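Local coordinates for protein phosphotransferase system, mannose/fructose/N-acetylgalactosamine-specific component IIB (Thermoanaerobacter tengcongensis, PDB 3LFJ) that probably transfers phosphate from a phosphohistidine to an incoming sugar, as the IIB component of a mannose/fructose/N-acetylgalactosamine-type phosphotransferase system, at residues K135-V148 and I173-E185. Numbering follows the deposited sequence.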
loop_
_atom_site.group_PDB
_atom_site.type_symbol
_atom_site.label_atom_id
_atom_site.label_comp_id
_atom_site.label_asym_id
_atom_site.label_seq_id
_atom_site.Cartn_x
_atom_site.Cartn_y
_atom_site.Cartn_z
ATOM N N LYS A 135 -4.182 9.478 -16.150
ATOM C CA LYS A 135 -4.963 8.766 -17.151
ATOM C C LYS A 135 -5.828 7.742 -16.436
ATOM O O LYS A 135 -5.337 7.015 -15.575
ATOM C CB LYS A 135 -4.034 8.065 -18.140
ATOM C CG LYS A 135 -4.748 7.156 -19.122
ATOM C CD LYS A 135 -3.780 6.539 -20.117
ATOM C CE LYS A 135 -3.317 7.558 -21.149
ATOM N NZ LYS A 135 -2.354 8.546 -20.590
ATOM N N GLY A 136 -7.105 7.681 -16.800
ATOM C CA GLY A 136 -8.022 6.702 -16.241
ATOM C C GLY A 136 -7.662 5.295 -16.673
ATOM O O GLY A 136 -7.386 5.056 -17.849
ATOM N N ILE A 137 -7.641 4.356 -15.726
ATOM C CA ILE A 137 -7.348 2.970 -16.054
ATOM C C ILE A 137 -8.529 2.095 -15.661
ATOM O O ILE A 137 -9.042 1.320 -16.473
ATOM C CB ILE A 137 -6.040 2.495 -15.370
ATOM C CG1 ILE A 137 -4.858 3.351 -15.842
ATOM C CG2 ILE A 137 -5.778 1.036 -15.687
ATOM C CD1 ILE A 137 -3.617 3.186 -14.991
ATOM N N SER A 138 -8.979 2.253 -14.421
ATOM C CA SER A 138 -10.137 1.534 -13.914
ATOM C C SER A 138 -10.986 2.462 -13.061
ATOM O O SER A 138 -10.598 3.604 -12.801
ATOM C CB SER A 138 -9.664 0.328 -13.094
ATOM O OG SER A 138 -9.038 0.781 -11.903
ATOM N N GLN A 139 -12.142 1.979 -12.613
ATOM C CA GLN A 139 -12.999 2.749 -11.727
ATOM C C GLN A 139 -12.242 3.168 -10.466
ATOM O O GLN A 139 -12.506 4.234 -9.909
ATOM C CB GLN A 139 -14.246 1.942 -11.349
ATOM C CG GLN A 139 -15.416 2.764 -10.826
ATOM C CD GLN A 139 -15.187 3.307 -9.428
ATOM N N SER A 140 -11.283 2.347 -10.031
ATOM C CA SER A 140 -10.582 2.670 -8.793
ATOM C C SER A 140 -9.218 3.308 -8.998
ATOM O O SER A 140 -8.701 3.936 -8.085
ATOM C CB SER A 140 -10.449 1.446 -7.871
ATOM O OG SER A 140 -9.691 0.425 -8.471
ATOM N N VAL A 141 -8.620 3.134 -10.171
ATOM C CA VAL A 141 -7.249 3.614 -10.362
ATOM C C VAL A 141 -7.031 4.436 -11.633
ATOM O O VAL A 141 -7.389 4.005 -12.732
ATOM C CB VAL A 141 -6.237 2.444 -10.367
ATOM C CG1 VAL A 141 -4.820 2.936 -10.721
ATOM C CG2 VAL A 141 -6.223 1.749 -9.006
ATOM N N SER A 142 -6.453 5.622 -11.455
ATOM C CA SER A 142 -5.906 6.432 -12.545
ATOM C C SER A 142 -4.446 6.730 -12.207
ATOM O O SER A 142 -4.093 6.856 -11.030
ATOM C CB SER A 142 -6.663 7.759 -12.652
ATOM O OG SER A 142 -8.022 7.551 -13.005
ATOM N N LEU A 143 -3.586 6.856 -13.218
ATOM C CA LEU A 143 -2.160 7.084 -12.959
ATOM C C LEU A 143 -1.564 8.069 -13.958
ATOM O O LEU A 143 -1.923 8.046 -15.136
ATOM C CB LEU A 143 -1.370 5.771 -13.040
ATOM C CG LEU A 143 -1.649 4.691 -11.986
ATOM C CD1 LEU A 143 -1.008 3.371 -12.382
ATOM C CD2 LEU A 143 -1.139 5.131 -10.621
ATOM N N SER A 144 -0.649 8.916 -13.502
ATOM C CA SER A 144 0.076 9.780 -14.440
ATOM C C SER A 144 1.221 8.997 -15.049
ATOM O O SER A 144 1.643 7.952 -14.544
ATOM C CB SER A 144 0.645 11.004 -13.735
ATOM O OG SER A 144 1.713 10.616 -12.881
ATOM N N GLU A 145 1.750 9.523 -16.140
ATOM C CA GLU A 145 2.925 8.939 -16.741
ATOM C C GLU A 145 4.084 8.900 -15.732
ATOM O O GLU A 145 4.793 7.905 -15.638
ATOM C CB GLU A 145 3.301 9.748 -17.982
ATOM C CG GLU A 145 4.338 9.101 -18.855
ATOM C CD GLU A 145 4.664 9.972 -20.066
ATOM O OE1 GLU A 145 4.361 9.552 -21.201
ATOM O OE2 GLU A 145 5.196 11.084 -19.870
ATOM N N ASP A 146 4.266 9.972 -14.962
ATOM C CA ASP A 146 5.327 9.993 -13.954
ATOM C C ASP A 146 5.126 8.905 -12.903
ATOM O O ASP A 146 6.074 8.280 -12.442
ATOM C CB ASP A 146 5.421 11.358 -13.276
ATOM C CG ASP A 146 6.155 12.377 -14.123
ATOM O OD1 ASP A 146 6.735 11.979 -15.160
ATOM O OD2 ASP A 146 6.152 13.571 -13.751
ATOM N N GLU A 147 3.875 8.675 -12.522
ATOM C CA GLU A 147 3.595 7.659 -11.520
ATOM C C GLU A 147 3.920 6.265 -12.040
ATOM O O GLU A 147 4.456 5.430 -11.310
ATOM C CB GLU A 147 2.141 7.767 -11.033
ATOM C CG GLU A 147 1.981 8.882 -10.008
ATOM C CD GLU A 147 0.564 9.429 -9.870
ATOM O OE1 GLU A 147 -0.365 8.990 -10.584
ATOM O OE2 GLU A 147 0.400 10.334 -9.026
ATOM N N VAL A 148 3.577 6.010 -13.299
ATOM C CA VAL A 148 3.885 4.721 -13.895
ATOM C C VAL A 148 5.402 4.534 -13.989
ATOM O O VAL A 148 5.901 3.443 -13.722
ATOM C CB VAL A 148 3.223 4.547 -15.265
ATOM C CG1 VAL A 148 3.615 3.212 -15.853
ATOM C CG2 VAL A 148 1.702 4.635 -15.118
ATOM N N ILE A 173 -4.749 -6.329 -12.955
ATOM C CA ILE A 173 -3.992 -5.875 -14.125
ATOM C C ILE A 173 -2.525 -5.658 -13.755
ATOM O O ILE A 173 -2.209 -4.770 -12.965
ATOM C CB ILE A 173 -4.555 -4.554 -14.683
ATOM C CG1 ILE A 173 -6.044 -4.697 -15.007
ATOM C CG2 ILE A 173 -3.765 -4.126 -15.925
ATOM C CD1 ILE A 173 -6.722 -3.388 -15.410
ATOM N N HIS A 174 -1.616 -6.459 -14.305
ATOM C CA HIS A 174 -0.202 -6.269 -13.993
ATOM C C HIS A 174 0.352 -4.971 -14.566
ATOM O O HIS A 174 -0.167 -4.437 -15.543
ATOM C CB HIS A 174 0.637 -7.463 -14.452
ATOM C CG HIS A 174 0.125 -8.770 -13.938
ATOM N ND1 HIS A 174 0.633 -9.376 -12.809
ATOM C CD2 HIS A 174 -0.882 -9.563 -14.372
ATOM C CE1 HIS A 174 -0.027 -10.497 -12.581
ATOM N NE2 HIS A 174 -0.951 -10.636 -13.517
ATOM N N LEU A 175 1.399 -4.457 -13.925
ATOM C CA LEU A 175 2.029 -3.217 -14.341
ATOM C C LEU A 175 2.420 -3.251 -15.824
ATOM O O LEU A 175 2.211 -2.279 -16.546
ATOM C CB LEU A 175 3.258 -2.929 -13.474
ATOM C CG LEU A 175 4.039 -1.652 -13.781
ATOM C CD1 LEU A 175 3.128 -0.423 -13.749
ATOM C CD2 LEU A 175 5.231 -1.507 -12.817
ATOM N N THR A 176 2.990 -4.364 -16.273
ATOM C CA THR A 176 3.435 -4.445 -17.664
ATOM C C THR A 176 2.272 -4.245 -18.636
ATOM O O THR A 176 2.429 -3.613 -19.686
ATOM C CB THR A 176 4.125 -5.784 -17.953
ATOM O OG1 THR A 176 3.251 -6.857 -17.587
ATOM C CG2 THR A 176 5.403 -5.890 -17.152
ATOM N N THR A 177 1.103 -4.767 -18.267
ATOM C CA THR A 177 -0.106 -4.624 -19.077
ATOM C C THR A 177 -0.596 -3.185 -19.076
ATOM O O THR A 177 -1.106 -2.686 -20.084
ATOM C CB THR A 177 -1.232 -5.536 -18.560
ATOM O OG1 THR A 177 -0.797 -6.897 -18.603
ATOM C CG2 THR A 177 -2.489 -5.376 -19.402
ATOM N N VAL A 178 -0.446 -2.518 -17.933
ATOM C CA VAL A 178 -0.810 -1.115 -17.822
ATOM C C VAL A 178 -0.010 -0.277 -18.812
ATOM O O VAL A 178 -0.561 0.582 -19.514
ATOM C CB VAL A 178 -0.565 -0.585 -16.378
ATOM C CG1 VAL A 178 -0.661 0.939 -16.330
ATOM C CG2 VAL A 178 -1.556 -1.215 -15.412
ATOM N N VAL A 179 1.293 -0.513 -18.851
ATOM C CA VAL A 179 2.158 0.249 -19.740
ATOM C C VAL A 179 1.790 -0.017 -21.198
ATOM O O VAL A 179 1.618 0.909 -21.986
ATOM C CB VAL A 179 3.628 -0.101 -19.540
ATOM C CG1 VAL A 179 4.465 0.517 -20.656
ATOM C CG2 VAL A 179 4.114 0.361 -18.163
ATOM N N GLU A 180 1.654 -1.291 -21.545
ATOM C CA GLU A 180 1.342 -1.673 -22.924
ATOM C C GLU A 180 0.043 -1.071 -23.448
ATOM O O GLU A 180 -0.007 -0.595 -24.583
ATOM C CB GLU A 180 1.303 -3.194 -23.061
ATOM C CG GLU A 180 2.669 -3.847 -22.986
ATOM C CD GLU A 180 2.585 -5.362 -22.978
ATOM O OE1 GLU A 180 1.486 -5.896 -22.709
ATOM O OE2 GLU A 180 3.621 -6.017 -23.236
ATOM N N LYS A 181 -1.004 -1.089 -22.631
ATOM C CA LYS A 181 -2.318 -0.624 -23.066
ATOM C C LYS A 181 -2.575 0.867 -22.875
ATOM O O LYS A 181 -3.265 1.487 -23.688
ATOM C CB LYS A 181 -3.432 -1.409 -22.366
ATOM C CG LYS A 181 -3.474 -2.881 -22.699
ATOM C CD LYS A 181 -4.786 -3.486 -22.239
ATOM C CE LYS A 181 -4.924 -4.934 -22.690
ATOM N NZ LYS A 181 -6.307 -5.438 -22.448
ATOM N N TYR A 182 -2.049 1.439 -21.795
ATOM C CA TYR A 182 -2.424 2.798 -21.406
ATOM C C TYR A 182 -1.314 3.831 -21.552
ATOM O O TYR A 182 -1.588 5.035 -21.595
ATOM C CB TYR A 182 -2.960 2.806 -19.975
ATOM C CG TYR A 182 -4.217 1.990 -19.808
ATOM C CD1 TYR A 182 -5.465 2.546 -20.041
ATOM C CD2 TYR A 182 -4.155 0.654 -19.425
ATOM C CE1 TYR A 182 -6.615 1.802 -19.895
ATOM C CE2 TYR A 182 -5.293 -0.095 -19.280
ATOM C CZ TYR A 182 -6.524 0.480 -19.521
ATOM O OH TYR A 182 -7.670 -0.266 -19.372
ATOM N N PHE A 183 -0.069 3.368 -21.618
ATOM C CA PHE A 183 1.081 4.260 -21.758
ATOM C C PHE A 183 2.124 3.715 -22.729
ATOM O O PHE A 183 3.306 3.637 -22.389
ATOM C CB PHE A 183 1.742 4.493 -20.402
ATOM C CG PHE A 183 0.799 4.993 -19.354
ATOM C CD1 PHE A 183 0.685 6.352 -19.092
ATOM C CD2 PHE A 183 0.013 4.105 -18.638
ATOM C CE1 PHE A 183 -0.187 6.810 -18.130
ATOM C CE2 PHE A 183 -0.868 4.560 -17.676
ATOM C CZ PHE A 183 -0.962 5.914 -17.419
ATOM N N PRO A 184 1.689 3.338 -23.944
ATOM C CA PRO A 184 2.567 2.714 -24.941
ATOM C C PRO A 184 3.865 3.498 -25.131
ATOM O O PRO A 184 3.869 4.537 -25.794
ATOM C CB PRO A 184 1.714 2.751 -26.221
ATOM C CG PRO A 184 0.624 3.767 -25.932
ATOM C CD PRO A 184 0.337 3.543 -24.484
ATOM N N GLU A 185 4.951 2.992 -24.549
ATOM C CA GLU A 185 6.237 3.682 -24.550
ATOM C C GLU A 185 7.235 2.935 -23.673
ATOM O O GLU A 185 7.104 2.914 -22.447
ATOM C CB GLU A 185 6.081 5.121 -24.045
#
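The Phe183 ring, just past the end of helix 175-182, lies sandwiched between Lys135 and Val148, where the C-terminal helix packs against a beta hairpin and the first turn of helix 145-158 at the side of the alpha/beta fold. Both contacts are CH-pi: Lys135 CD stands 4.2 Å from the ring centroid over one face, and Val148 CG2 3.8 Å from it over the other. Leu143 O meets the ring edge near its plane, 3.3 Å from Phe183 CZ. With CG anti to the backbone N (chi1 173°), the Lys135 chain runs past Phe183 in the opposite direction, bending near its end beside Tyr182 O. The Tyr182 ring receives Ile137 CG2 over one face, 4.0 Å from its centroid and offset toward the rim. The other branch of Ile137 goes deeper: CD1 reaches the edge of Phe183 and lies 3.9 Å from Val178 CG1. Strands 135-136 and 142-143 form the hairpin, which carries a classic beta bulge with Ile137 and Ser138 opposite Val141. Ser144 and Glu147 make a capping box at the start of helix 145-158, and Glu147 also pairs with Arg134. On that helix Val148 divides its methyls, CG2 on Phe183 and CG1 3.7 Å from Val179 CG2.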